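Local coordinates for protein formate dehydrogenase (Staphylococcus aureus, PDB 6TTB) that probably catalyses the NAD-dependent oxidation of formate to carbon dioxide, using a cofactor bound by a Rossmann-type domain, at residues Asp254-Asp258 against Lys259-Ser263; Glu287-Ser291 against Glu292-Gly296; Trp302-Gln305 against Pro306-Asp310; Gln201-Ala204 against Glu205-Pro209; Asp122-Leu126 against Ala127-Glu131. All blocks are in the same frame, centred on the assembly; numbering follows the deposited sequence.

Interaction 1. Residues Asp254-Asp258 against Lys259-Ser263; sequences DNLFD and KDVLS
Asp258 folds its carboxylate back over the first turn of the helix, where it meets the backbone amides of Asp260 and Val261. A first torsion of 51°, which places CG between the backbone N and the carbonyl carbon, carries OD1 to this position. Val261 N points almost straight at OD1 of Asp258 (177° at the hydrogen) but lies 3.3 Å away, so the bond is weak. Asp260 N reaches the same OD1 of Asp258 from 3.4 Å on a more bent path and is weak as well. Asp258 is thus the N-cap, and its own carbonyl begins the helical series: Leu262 N donates to Asp258 O at 3.1 Å. The other carboxylate oxygen faces a like charge, with Asp258 OD2 3.9 Å from Asp260 OD2 and the two carboxylate planes 77° apart.

Apolar side chains meet on the buried flank. Val261 CG1 lies 3.7 Å from Phe257 CD2, approaching the ring obliquely, while the other methyl, CG2, turns to Leu256 in a looser contact whose detail is doubtful. Leu262 CD2 comes to the edge of the Phe257 ring, near its plane, and is 4.2 Å from Phe257 CB. Phe257, the centre of an inverse gamma turn, also packs on Ile279, and Leu262 on Ala284 and Ala288 of helix 282-291.

The side chain of Leu256 lies about 5 Å from the bound NAD. Both carboxylates would be expected to favour the positive end of the helix, while their proximity to each other probably costs some of that gain.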
loop_
_atom_site.group_PDB
_atom_site.type_symbol
_atom_site.label_atom_id
_atom_site.label_comp_id
_atom_site.label_asym_id
_atom_site.label_seq_id
_atom_site.Cartn_x
_atom_site.Cartn_y
_atom_site.Cartn_z
ATOM N N ASP A 254 -19.288 -5.369 -17.381
ATOM C CA ASP A 254 -20.267 -5.858 -16.439
ATOM C C ASP A 254 -19.937 -7.336 -16.087
ATOM O O ASP A 254 -19.775 -8.178 -16.968
ATOM C CB ASP A 254 -21.650 -5.614 -16.980
ATOM C CG ASP A 254 -22.708 -5.935 -15.968
ATOM O OD1 ASP A 254 -22.349 -6.482 -14.893
ATOM O OD2 ASP A 254 -23.873 -5.636 -16.240
ATOM N N ASN A 255 -19.682 -7.626 -14.812
ATOM C CA ASN A 255 -19.431 -8.996 -14.415
ATOM C C ASN A 255 -18.319 -9.689 -15.224
ATOM O O ASN A 255 -18.229 -10.903 -15.198
ATOM C CB ASN A 255 -20.666 -9.839 -14.525
ATOM C CG ASN A 255 -20.659 -10.868 -13.425
ATOM O OD1 ASN A 255 -20.390 -10.530 -12.266
ATOM N ND2 ASN A 255 -20.908 -12.111 -13.756
ATOM N N LEU A 256 -17.388 -8.911 -15.825
ATOM C CA LEU A 256 -16.322 -9.470 -16.640
ATOM C C LEU A 256 -15.444 -10.396 -15.842
ATOM O O LEU A 256 -15.000 -11.346 -16.368
ATOM C CB LEU A 256 -15.459 -8.371 -17.244
ATOM C CG LEU A 256 -14.276 -8.894 -18.079
ATOM C CD1 LEU A 256 -14.728 -10.004 -19.087
ATOM C CD2 LEU A 256 -13.541 -7.761 -18.786
ATOM N N PHE A 257 -15.017 -10.014 -14.655
ATOM C CA PHE A 257 -14.105 -10.898 -13.907
ATOM C C PHE A 257 -14.946 -11.848 -13.078
ATOM O O PHE A 257 -15.266 -11.492 -11.949
ATOM C CB PHE A 257 -13.188 -10.076 -13.010
ATOM C CG PHE A 257 -12.096 -9.356 -13.731
ATOM C CD1 PHE A 257 -12.360 -8.213 -14.469
ATOM C CD2 PHE A 257 -10.790 -9.818 -13.682
ATOM C CE1 PHE A 257 -11.356 -7.613 -15.234
ATOM C CE2 PHE A 257 -9.777 -9.172 -14.399
ATOM C CZ PHE A 257 -10.065 -8.058 -15.159
ATOM N N ASP A 258 -15.587 -12.820 -13.777
ATOM C CA ASP A 258 -16.482 -13.825 -13.171
ATOM C C ASP A 258 -15.670 -15.031 -12.745
ATOM O O ASP A 258 -14.463 -14.941 -12.665
ATOM C CB ASP A 258 -17.611 -14.290 -14.101
ATOM C CG ASP A 258 -17.142 -14.736 -15.495
ATOM O OD1 ASP A 258 -15.961 -14.542 -15.788
ATOM O OD2 ASP A 258 -18.019 -15.242 -16.323
ATOM N N LYS A 259 -16.326 -16.163 -12.495
ATOM C CA LYS A 259 -15.559 -17.326 -12.072
ATOM C C LYS A 259 -14.512 -17.652 -13.132
ATOM O O LYS A 259 -13.376 -18.023 -12.807
ATOM C CB LYS A 259 -16.377 -18.569 -11.767
ATOM C CG LYS A 259 -15.452 -19.683 -11.278
ATOM C CD LYS A 259 -15.981 -21.184 -11.203
ATOM C CE LYS A 259 -14.868 -22.120 -10.724
ATOM N NZ LYS A 259 -15.355 -23.327 -9.991
ATOM N N ASP A 260 -14.884 -17.422 -14.397
ATOM C CA ASP A 260 -14.127 -17.953 -15.521
ATOM C C ASP A 260 -12.804 -17.251 -15.666
ATOM O O ASP A 260 -11.759 -17.919 -15.811
ATOM C CB ASP A 260 -14.844 -17.687 -16.818
ATOM C CG ASP A 260 -15.844 -18.785 -17.118
ATOM O OD1 ASP A 260 -15.739 -19.886 -16.461
ATOM O OD2 ASP A 260 -16.707 -18.561 -17.997
ATOM N N VAL A 261 -12.897 -15.892 -15.712
ATOM C CA VAL A 261 -11.761 -14.989 -15.776
ATOM C C VAL A 261 -10.871 -15.121 -14.523
ATOM O O VAL A 261 -9.671 -15.275 -14.644
ATOM C CB VAL A 261 -12.159 -13.517 -15.959
ATOM C CG1 VAL A 261 -10.895 -12.680 -16.080
ATOM C CG2 VAL A 261 -13.079 -13.269 -17.128
ATOM N N LEU A 262 -11.430 -14.939 -13.320
ATOM C CA LEU A 262 -10.626 -15.208 -12.141
ATOM C C LEU A 262 -9.863 -16.482 -12.403
ATOM O O LEU A 262 -8.669 -16.476 -12.300
ATOM C CB LEU A 262 -11.516 -15.338 -10.900
ATOM C CG LEU A 262 -12.277 -14.064 -10.539
ATOM C CD1 LEU A 262 -13.065 -14.194 -9.248
ATOM C CD2 LEU A 262 -11.337 -12.856 -10.481
ATOM N N SER A 263 -10.563 -17.562 -12.780
ATOM C CA SER A 263 -9.945 -18.881 -12.963
ATOM C C SER A 263 -8.660 -18.828 -13.835
ATOM O O SER A 263 -7.727 -19.545 -13.581
ATOM C CB SER A 263 -10.980 -19.940 -13.469
#

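Interaction 2. Residues Glu287-Ser291 against Glu292-Gly296; sequences EALAS and EHLQG
Leu289 and Leu294, buried together with Ala288, form the tight side of this helix end. The Leu289 side chain starts away from the following residues, yet its CD1 methyl turns toward Leu294 CB. Alongside, Leu294 CG sits 4.2 Å from Ala288 CB, and Leu294 goes on to pack against Ser269 and Leu271 of the adjacent strand. Ala288 O, on a buried residue, takes up the amides here. It accepts from Leu294 N at 3.2 Å with a nearly straight N-H (176°), although the donor stands 57° above the carbonyl plane. Glu292 N adds weak bonds to Ala288 O (3.0 Å) and Leu289 O (2.7 Å). Arg318 serves the same side by donating to the carbonyl oxygens of Leu289, Leu294 and Gln295.

The other side is loose and faces solvent. Ser291 and Glu292 are exposed there, and Ser291 OG makes at most weak bonds back into the helix. His293 is partly exposed, and its NE2 is weakly bonded to Leu262 O.

Positive phi at Glu292 (81°), together with amides bonding back into the last turn, fits a Schellman motif. It ends helix 282-291 and delivers the chain to strand 294-299, completing a beta-alpha-beta crossover of the Rossmann-type domain.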
loop_
_atom_site.group_PDB
_atom_site.type_symbol
_atom_site.label_atom_id
_atom_site.label_comp_id
_atom_site.label_asym_id
_atom_site.label_seq_id
_atom_site.Cartn_x
_atom_site.Cartn_y
_atom_site.Cartn_z
ATOM N N GLU A 287 -14.628 -16.954 -3.689
ATOM C CA GLU A 287 -14.229 -18.346 -3.855
ATOM C C GLU A 287 -12.787 -18.400 -4.310
ATOM O O GLU A 287 -12.008 -19.156 -3.752
ATOM C CB GLU A 287 -15.222 -19.193 -4.660
ATOM N N ALA A 288 -12.404 -17.449 -5.153
ATOM C CA ALA A 288 -11.020 -17.293 -5.624
ATOM C C ALA A 288 -10.022 -17.042 -4.455
ATOM O O ALA A 288 -8.943 -17.679 -4.402
ATOM C CB ALA A 288 -10.962 -16.202 -6.685
ATOM N N LEU A 289 -10.377 -16.130 -3.506
ATOM C CA LEU A 289 -9.522 -15.907 -2.351
ATOM C C LEU A 289 -9.523 -17.168 -1.467
ATOM O O LEU A 289 -8.460 -17.710 -1.129
ATOM C CB LEU A 289 -9.987 -14.679 -1.567
ATOM C CG LEU A 289 -9.420 -13.296 -1.951
ATOM C CD1 LEU A 289 -8.320 -13.385 -2.935
ATOM C CD2 LEU A 289 -10.503 -12.368 -2.445
ATOM N N ALA A 290 -10.709 -17.631 -1.070
ATOM C CA ALA A 290 -10.767 -18.729 -0.096
ATOM C C ALA A 290 -10.000 -19.966 -0.601
ATOM O O ALA A 290 -9.375 -20.683 0.166
ATOM C CB ALA A 290 -12.190 -19.067 0.282
ATOM N N SER A 291 -10.096 -20.238 -1.887
ATOM C CA SER A 291 -9.386 -21.356 -2.467
ATOM C C SER A 291 -7.903 -21.010 -2.704
ATOM O O SER A 291 -7.138 -21.908 -3.025
ATOM C CB SER A 291 -10.037 -21.763 -3.758
ATOM O OG SER A 291 -9.570 -20.902 -4.804
ATOM N N GLU A 292 -7.545 -19.709 -2.728
ATOM C CA GLU A 292 -6.140 -19.258 -2.749
ATOM C C GLU A 292 -5.585 -19.334 -4.171
ATOM O O GLU A 292 -4.376 -19.226 -4.382
ATOM C CB GLU A 292 -5.190 -20.056 -1.837
ATOM C CG GLU A 292 -5.880 -20.673 -0.651
ATOM C CD GLU A 292 -5.024 -21.140 0.520
ATOM O OE1 GLU A 292 -3.908 -20.556 0.747
ATOM O OE2 GLU A 292 -5.509 -22.044 1.254
ATOM N N HIS A 293 -6.480 -19.464 -5.141
ATOM C CA HIS A 293 -6.111 -19.083 -6.474
ATOM C C HIS A 293 -5.607 -17.612 -6.507
ATOM O O HIS A 293 -4.585 -17.314 -7.123
ATOM C CB HIS A 293 -7.229 -19.451 -7.455
ATOM C CG HIS A 293 -6.847 -19.108 -8.854
ATOM N ND1 HIS A 293 -5.643 -19.503 -9.387
ATOM C CD2 HIS A 293 -7.421 -18.266 -9.761
ATOM C CE1 HIS A 293 -5.509 -18.962 -10.588
ATOM N NE2 HIS A 293 -6.591 -18.175 -10.835
ATOM N N LEU A 294 -6.304 -16.701 -5.827
ATOM C CA LEU A 294 -5.859 -15.310 -5.773
ATOM C C LEU A 294 -5.159 -15.011 -4.447
ATOM O O LEU A 294 -5.758 -15.114 -3.412
ATOM C CB LEU A 294 -7.092 -14.439 -5.857
ATOM C CG LEU A 294 -7.490 -13.970 -7.231
ATOM C CD1 LEU A 294 -7.757 -12.485 -7.151
ATOM C CD2 LEU A 294 -6.384 -14.259 -8.229
ATOM N N GLN A 295 -3.946 -14.499 -4.504
ATOM C CA GLN A 295 -3.215 -14.232 -3.275
ATOM C C GLN A 295 -3.875 -13.109 -2.485
ATOM O O GLN A 295 -3.878 -13.159 -1.261
ATOM C CB GLN A 295 -1.694 -14.024 -3.513
ATOM C CG GLN A 295 -0.819 -14.400 -2.312
ATOM C CD GLN A 295 -1.457 -15.468 -1.417
ATOM O OE1 GLN A 295 -2.044 -16.473 -1.897
ATOM N NE2 GLN A 295 -1.345 -15.271 -0.100
ATOM N N GLY A 296 -4.455 -12.106 -3.179
ATOM C CA GLY A 296 -5.095 -10.972 -2.493
ATOM C C GLY A 296 -5.976 -10.153 -3.415
ATOM O O GLY A 296 -5.748 -10.183 -4.634
#

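Interaction 3. Residues Trp302-Gln305 against Pro306-Asp310; sequences WYPQ and PAPAD
Cis peptide bonds precede both Pro304 and Pro306, bending the chain so that Pro304 meets Pro308 and Trp302 meets Ala307 without any backbone hydrogen bond between the two segments. A CA-H...O contact accompanies the bend: Ala307 CA lies 3.3 Å from Pro304 O.

The side chains pair in two places. Ala307 CB approaches the six-membered ring of Trp302 obliquely, 3.3 Å from CE3 and 3.5 Å from CD2 of that indole. The Pro304 and Pro308 rings cross at an angle, Pro304 CG standing 3.8 Å from Pro308 CD.

Gln305 turns back past the tryptophan. With CG anti to the carbonyl carbon (chi1 -69°) and an extended chain beyond it, OE1 of Gln305 reaches Trp302 N at 2.7 Å. The donor lies in the carbonyl plane, on a lone pair, with 142° at the hydrogen. This bond fixes the rotation of the amide and leaves Gln305 NE2 to donate to His324 ND1. The side chain is about 7 Å from NAD, consistent with the glutamine-histidine pair known near the active site of formate dehydrogenases.

Trp302 NE1 donates to Thr322 O, tying the indole to the chain just past strand 319-321. The loop thus spans from strand 294-299 toward strand 319-321, and Trp174 of the second subunit meets Trp302 edge-to-face.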
loop_
_atom_site.group_PDB
_atom_site.type_symbol
_atom_site.label_atom_id
_atom_site.label_comp_id
_atom_site.label_asym_id
_atom_site.label_seq_id
_atom_site.Cartn_x
_atom_site.Cartn_y
_atom_site.Cartn_z
ATOM N N TRP A 302 -17.729 -0.865 -4.618
ATOM C CA TRP A 302 -18.569 -1.989 -4.181
ATOM C C TRP A 302 -19.855 -2.174 -5.020
ATOM O O TRP A 302 -20.456 -1.176 -5.466
ATOM C CB TRP A 302 -18.937 -1.781 -2.747
ATOM C CG TRP A 302 -17.779 -1.578 -1.851
ATOM C CD1 TRP A 302 -16.960 -0.486 -1.793
ATOM C CD2 TRP A 302 -17.404 -2.438 -0.759
ATOM N NE1 TRP A 302 -16.036 -0.647 -0.802
ATOM C CE2 TRP A 302 -16.297 -1.817 -0.125
ATOM C CE3 TRP A 302 -17.860 -3.694 -0.304
ATOM C CZ2 TRP A 302 -15.625 -2.408 0.941
ATOM C CZ3 TRP A 302 -17.177 -4.272 0.737
ATOM C CH2 TRP A 302 -16.071 -3.639 1.343
ATOM N N TYR A 303 -20.399 -3.425 -5.023
ATOM C CA TYR A 303 -21.794 -3.642 -5.473
ATOM C C TYR A 303 -22.676 -4.274 -4.362
ATOM O O TYR A 303 -22.554 -5.466 -4.005
ATOM C CB TYR A 303 -21.855 -4.408 -6.811
ATOM C CG TYR A 303 -23.242 -4.418 -7.420
ATOM C CD1 TYR A 303 -23.905 -3.220 -7.725
ATOM C CD2 TYR A 303 -23.954 -5.616 -7.618
ATOM C CE1 TYR A 303 -25.239 -3.211 -8.131
ATOM C CE2 TYR A 303 -25.283 -5.617 -8.047
ATOM C CZ TYR A 303 -25.931 -4.406 -8.293
ATOM O OH TYR A 303 -27.226 -4.397 -8.761
ATOM N N PRO A 304 -23.697 -3.557 -3.848
ATOM C CA PRO A 304 -23.937 -2.158 -4.194
ATOM C C PRO A 304 -23.242 -1.195 -3.222
ATOM O O PRO A 304 -22.528 -1.616 -2.329
ATOM C CB PRO A 304 -25.423 -2.127 -3.885
ATOM C CG PRO A 304 -25.478 -2.865 -2.558
ATOM C CD PRO A 304 -24.705 -4.101 -2.900
ATOM N N GLN A 305 -23.472 0.101 -3.401
ATOM C CA GLN A 305 -22.957 1.070 -2.478
ATOM C C GLN A 305 -24.134 1.898 -2.042
ATOM O O GLN A 305 -24.991 2.187 -2.874
ATOM C CB GLN A 305 -21.973 1.995 -3.180
ATOM C CG GLN A 305 -20.701 1.286 -3.575
ATOM C CD GLN A 305 -19.504 2.194 -3.769
ATOM O OE1 GLN A 305 -18.381 1.720 -4.048
ATOM N NE2 GLN A 305 -19.732 3.501 -3.651
ATOM N N PRO A 306 -24.238 2.250 -0.735
ATOM C CA PRO A 306 -23.223 1.843 0.249
ATOM C C PRO A 306 -23.150 0.337 0.344
ATOM O O PRO A 306 -24.121 -0.322 0.149
ATOM C CB PRO A 306 -23.682 2.412 1.581
ATOM C CG PRO A 306 -24.682 3.531 1.169
ATOM C CD PRO A 306 -25.283 3.115 -0.172
ATOM N N ALA A 307 -21.964 -0.190 0.588
ATOM C CA ALA A 307 -21.792 -1.585 0.916
ATOM C C ALA A 307 -22.618 -1.926 2.160
ATOM O O ALA A 307 -22.498 -1.301 3.219
ATOM C CB ALA A 307 -20.327 -1.903 1.084
ATOM N N PRO A 308 -23.522 -2.913 2.047
ATOM C CA PRO A 308 -24.285 -3.355 3.200
ATOM C C PRO A 308 -23.278 -3.808 4.238
ATOM O O PRO A 308 -22.176 -4.297 3.870
ATOM C CB PRO A 308 -25.129 -4.543 2.678
ATOM C CG PRO A 308 -25.203 -4.314 1.185
ATOM C CD PRO A 308 -23.923 -3.562 0.787
ATOM N N ALA A 309 -23.674 -3.668 5.531
ATOM C CA ALA A 309 -22.766 -3.937 6.628
ATOM C C ALA A 309 -22.173 -5.356 6.543
ATOM O O ALA A 309 -21.039 -5.585 7.030
ATOM C CB ALA A 309 -23.438 -3.714 7.921
ATOM N N ASP A 310 -22.900 -6.300 5.938
ATOM C CA ASP A 310 -22.406 -7.674 5.956
ATOM C C ASP A 310 -21.859 -8.049 4.570
ATOM O O ASP A 310 -21.860 -9.228 4.204
ATOM C CB ASP A 310 -23.494 -8.699 6.290
ATOM C CG ASP A 310 -24.271 -8.433 7.593
ATOM O OD1 ASP A 310 -23.639 -8.665 8.705
ATOM O OD2 ASP A 310 -25.550 -7.974 7.512
#

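Interaction 4. Residues Gln201-Ala204 against Glu205-Pro209; sequences QLVA and ERLAP
Arg206 and Leu202 make the distinctive polar contact of this helix. Leu202 O accepts twice from Arg206, from the backbone N at 3.3 Å and from NH1 at 3.1 Å, and the two donors arrive on opposite faces of the carbonyl plane. The side chain gets there with CG anti to the carbonyl carbon (chi1 -54°) and an extended run to NE, the two side chains lying side by side. The guanidinium then comes back over its own helix, and Leu202 O sits near its edge, 24° out of its plane. The NH1 bond holds that end of the guanidinium against the backbone, while Leu202 O is gripped by two donors.

Regular helical bonds make up the rest of the polar set: Glu205 N to Gln201 O at 3.1 Å and Leu207 N to Val203 O at 2.8 Å. The last, from Ala208 N to Ala204 O, is weak.

Apolar contact is lighter. Val203 and Leu207 point the same way, with CG1 of Val203 4.1 Å from CD1 of Leu207.

Helix 198-207 links strands 190-194 and 213-217 in a beta-alpha-beta unit. Leu202, Val203 and Arg206 face helix 144-160, Gln201 NE2 bonds to Phe196 O in the probable glycine-rich turn, and Arg206 also packs on Pro209 of the second subunit.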
loop_
_atom_site.group_PDB
_atom_site.type_symbol
_atom_site.label_atom_id
_atom_site.label_comp_id
_atom_site.label_asym_id
_atom_site.label_seq_id
_atom_site.Cartn_x
_atom_site.Cartn_y
_atom_site.Cartn_z
ATOM N N GLN A 201 -3.218 5.320 -17.223
ATOM C CA GLN A 201 -1.973 5.962 -17.625
ATOM C C GLN A 201 -1.278 6.646 -16.431
ATOM O O GLN A 201 -0.041 6.608 -16.308
ATOM C CB GLN A 201 -2.277 6.885 -18.757
ATOM C CG GLN A 201 -2.141 6.168 -20.097
ATOM C CD GLN A 201 -2.665 7.014 -21.232
ATOM O OE1 GLN A 201 -2.351 8.208 -21.318
ATOM N NE2 GLN A 201 -3.626 6.473 -21.969
ATOM N N LEU A 202 -2.086 7.228 -15.541
ATOM C CA LEU A 202 -1.552 7.859 -14.358
ATOM C C LEU A 202 -0.898 6.775 -13.505
ATOM O O LEU A 202 0.122 6.994 -12.835
ATOM C CB LEU A 202 -2.675 8.561 -13.593
ATOM C CG LEU A 202 -3.146 9.884 -14.197
ATOM C CD1 LEU A 202 -4.546 10.296 -13.641
ATOM C CD2 LEU A 202 -2.150 10.941 -13.923
ATOM N N VAL A 203 -1.428 5.567 -13.609
ATOM C CA VAL A 203 -0.973 4.512 -12.748
ATOM C C VAL A 203 0.316 4.005 -13.326
ATOM O O VAL A 203 1.219 3.637 -12.590
ATOM C CB VAL A 203 -2.016 3.421 -12.683
ATOM C CG1 VAL A 203 -1.413 2.110 -12.307
ATOM C CG2 VAL A 203 -3.135 3.815 -11.751
ATOM N N ALA A 204 0.419 4.024 -14.660
ATOM C CA ALA A 204 1.649 3.523 -15.275
ATOM C C ALA A 204 2.803 4.421 -14.878
ATOM O O ALA A 204 3.847 3.931 -14.476
ATOM C CB ALA A 204 1.526 3.358 -16.761
ATOM N N GLU A 205 2.558 5.725 -14.912
ATOM C CA GLU A 205 3.606 6.692 -14.680
ATOM C C GLU A 205 4.171 6.444 -13.299
ATOM O O GLU A 205 5.390 6.390 -13.117
ATOM C CB GLU A 205 3.051 8.114 -14.753
ATOM C CG GLU A 205 3.390 8.801 -16.063
ATOM C CD GLU A 205 2.303 9.770 -16.492
ATOM O OE1 GLU A 205 1.858 10.580 -15.612
ATOM O OE2 GLU A 205 1.865 9.710 -17.694
ATOM N N ARG A 206 3.269 6.274 -12.332
ATOM C CA ARG A 206 3.709 6.103 -10.966
ATOM C C ARG A 206 4.253 4.698 -10.785
ATOM O O ARG A 206 5.102 4.514 -9.963
ATOM C CB ARG A 206 2.616 6.385 -9.948
ATOM C CG ARG A 206 1.979 7.747 -10.120
ATOM C CD ARG A 206 0.727 7.760 -9.256
ATOM N NE ARG A 206 0.329 9.154 -9.121
ATOM C CZ ARG A 206 0.375 10.033 -10.134
ATOM N NH1 ARG A 206 0.682 9.593 -11.340
ATOM N NH2 ARG A 206 0.112 11.316 -9.935
ATOM N N LEU A 207 3.830 3.719 -11.582
ATOM C CA LEU A 207 4.424 2.436 -11.319
ATOM C C LEU A 207 5.791 2.356 -12.002
ATOM O O LEU A 207 6.600 1.521 -11.627
ATOM C CB LEU A 207 3.509 1.273 -11.761
ATOM C CG LEU A 207 2.375 0.838 -10.819
ATOM C CD1 LEU A 207 1.633 -0.402 -11.399
ATOM C CD2 LEU A 207 2.919 0.495 -9.474
ATOM N N ALA A 208 6.076 3.206 -12.996
ATOM C CA ALA A 208 7.230 2.899 -13.853
ATOM C C ALA A 208 8.501 2.848 -13.018
ATOM O O ALA A 208 9.321 1.929 -13.151
ATOM C CB ALA A 208 7.366 3.875 -15.006
ATOM N N PRO A 209 8.696 3.819 -12.122
ATOM C CA PRO A 209 9.921 3.895 -11.362
ATOM C C PRO A 209 10.102 2.822 -10.301
ATOM O O PRO A 209 11.026 2.919 -9.497
ATOM C CB PRO A 209 9.918 5.263 -10.694
ATOM C CG PRO A 209 8.634 5.953 -11.158
ATOM C CD PRO A 209 7.786 4.918 -11.879
#

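Interaction 5. Residues Asp122-Leu126 against Ala127-Glu131; sequences DHVDL and AAASE
Asp125 and Ala128 make an N-cap bond: Ala128 N donates to Asp125 OD1 at 2.7 Å with 167° at the hydrogen. The amide meets OD1 nearly along its C-O bond. CG of Asp125 is placed anti to the backbone N (chi1 -163°), which swings the carboxylate across the start of the helix.

Two backbone bonds continue the turn. Ala129 N donates to Asp125 O at 2.9 Å and Ser130 N to Leu126 O at 2.6 Å, both close to straight. Asp125 is therefore gripped through its side chain and its carbonyl by successive amides, and the negative carboxylate would be expected to stabilise the positive end of the helix.

Outward from the cap, the CB atoms of Ala127 and Ala128 flank OD1, with Ala127 CB 3.6 Å from Asp125 OD1. Ala128 also packs on Arg102 and Ile105 of helix 102-106, while Leu126 and Ala129 face Val136 in strand 135-138. The capped helix thus fills the crossover between strands 113-116 and 135-138 of the five-stranded parallel sheet. On its inner side, Val124 CG1 stands 4.3 Å from Ala129 CB.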
loop_
_atom_site.group_PDB
_atom_site.type_symbol
_atom_site.label_atom_id
_atom_site.label_comp_id
_atom_site.label_asym_id
_atom_site.label_seq_id
_atom_site.Cartn_x
_atom_site.Cartn_y
_atom_site.Cartn_z
ATOM N N ASP A 122 -23.475 5.212 -12.099
ATOM C CA ASP A 122 -24.233 3.991 -12.306
ATOM C C ASP A 122 -25.402 3.985 -11.339
ATOM O O ASP A 122 -26.265 3.164 -11.499
ATOM C CB ASP A 122 -23.394 2.712 -12.512
ATOM C CG ASP A 122 -22.137 2.662 -11.624
ATOM O OD1 ASP A 122 -21.285 3.625 -11.718
ATOM O OD2 ASP A 122 -22.039 1.719 -10.770
ATOM N N HIS A 123 -25.530 5.018 -10.484
ATOM C CA HIS A 123 -26.629 5.079 -9.512
ATOM C C HIS A 123 -27.877 5.653 -10.177
ATOM O O HIS A 123 -28.923 5.853 -9.537
ATOM C CB HIS A 123 -26.224 5.868 -8.225
ATOM C CG HIS A 123 -25.757 7.287 -8.501
ATOM N ND1 HIS A 123 -24.567 7.594 -9.214
ATOM C CD2 HIS A 123 -26.330 8.484 -8.261
ATOM C CE1 HIS A 123 -24.481 8.916 -9.416
ATOM N NE2 HIS A 123 -25.520 9.487 -8.809
ATOM N N VAL A 124 -27.790 5.905 -11.466
ATOM C CA VAL A 124 -28.907 6.552 -12.163
ATOM C C VAL A 124 -29.296 5.676 -13.329
ATOM O O VAL A 124 -28.417 5.307 -14.111
ATOM C CB VAL A 124 -28.544 7.978 -12.675
ATOM C CG1 VAL A 124 -29.744 8.680 -13.304
ATOM C CG2 VAL A 124 -27.940 8.858 -11.566
ATOM N N ASP A 125 -30.617 5.436 -13.477
ATOM C CA ASP A 125 -31.168 4.701 -14.597
ATOM C C ASP A 125 -31.036 5.528 -15.876
ATOM O O ASP A 125 -31.935 6.303 -16.187
ATOM C CB ASP A 125 -32.649 4.460 -14.378
ATOM C CG ASP A 125 -33.183 3.376 -15.287
ATOM O OD1 ASP A 125 -33.397 3.653 -16.561
ATOM O OD2 ASP A 125 -33.376 2.291 -14.760
ATOM N N LEU A 126 -29.925 5.350 -16.627
ATOM C CA LEU A 126 -29.650 6.202 -17.780
ATOM C C LEU A 126 -30.754 6.080 -18.824
ATOM O O LEU A 126 -31.274 7.082 -19.272
ATOM C CB LEU A 126 -28.262 5.882 -18.340
ATOM C CG LEU A 126 -27.145 6.027 -17.300
ATOM C CD1 LEU A 126 -25.795 5.717 -17.932
ATOM C CD2 LEU A 126 -27.148 7.432 -16.702
ATOM N N ALA A 127 -31.120 4.837 -19.162
ATOM C CA ALA A 127 -32.209 4.537 -20.076
ATOM C C ALA A 127 -33.410 5.450 -19.779
ATOM O O ALA A 127 -33.682 6.298 -20.606
ATOM C CB ALA A 127 -32.557 3.055 -19.973
ATOM N N ALA A 128 -34.010 5.373 -18.535
ATOM C CA ALA A 128 -35.165 6.222 -18.147
ATOM C C ALA A 128 -34.830 7.712 -18.154
ATOM O O ALA A 128 -35.577 8.501 -18.679
ATOM C CB ALA A 128 -35.754 5.842 -16.819
ATOM N N ALA A 129 -33.749 8.103 -17.497
ATOM C CA ALA A 129 -33.273 9.484 -17.581
ATOM C C ALA A 129 -33.280 9.965 -19.036
ATOM O O ALA A 129 -33.808 11.035 -19.339
ATOM C CB ALA A 129 -31.906 9.652 -16.917
ATOM N N SER A 130 -32.740 9.148 -19.942
ATOM C CA SER A 130 -32.821 9.475 -21.357
ATOM C C SER A 130 -34.272 9.709 -21.846
ATOM O O SER A 130 -34.551 10.684 -22.548
ATOM C CB SER A 130 -32.146 8.505 -22.174
ATOM O OG SER A 130 -31.987 9.099 -23.432
ATOM N N GLU A 131 -35.172 8.791 -21.500
ATOM C CA GLU A 131 -36.504 8.754 -22.070
ATOM C C GLU A 131 -37.348 9.925 -21.551
ATOM O O GLU A 131 -38.294 10.326 -22.202
ATOM C CB GLU A 131 -37.196 7.446 -21.711
ATOM C CG GLU A 131 -36.485 6.191 -22.196
ATOM C CD GLU A 131 -37.132 4.909 -21.635
ATOM O OE1 GLU A 131 -36.883 3.778 -22.231
ATOM O OE2 GLU A 131 -37.956 5.028 -20.618
#

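In chain order the contacts run 5, 4, 1, 2, 3. Interaction 5 belongs to the five-stranded parallel beta-sheet; interactions 4, 1, 2 and 3 lie within the NAD-binding domain, around its seven parallel strands. Interactions 1 and 2 are direct neighbours, centres 13 Å apart, since helices 259-264 and 282-291 pack through Leu262 on Ala288. Interactions 2 and 5 are farthest apart, with centres about 35 Å from each other. Interactions 3 and 4 lie on opposite sides of the chain's centre, 30 Å between centres, and both touch the second subunit. The side chains of Leu256 (about 5 Å from NAD), Gln305 and Gln201 (each about 7 Å from it) show that segments spread along the chain approach the cofactor.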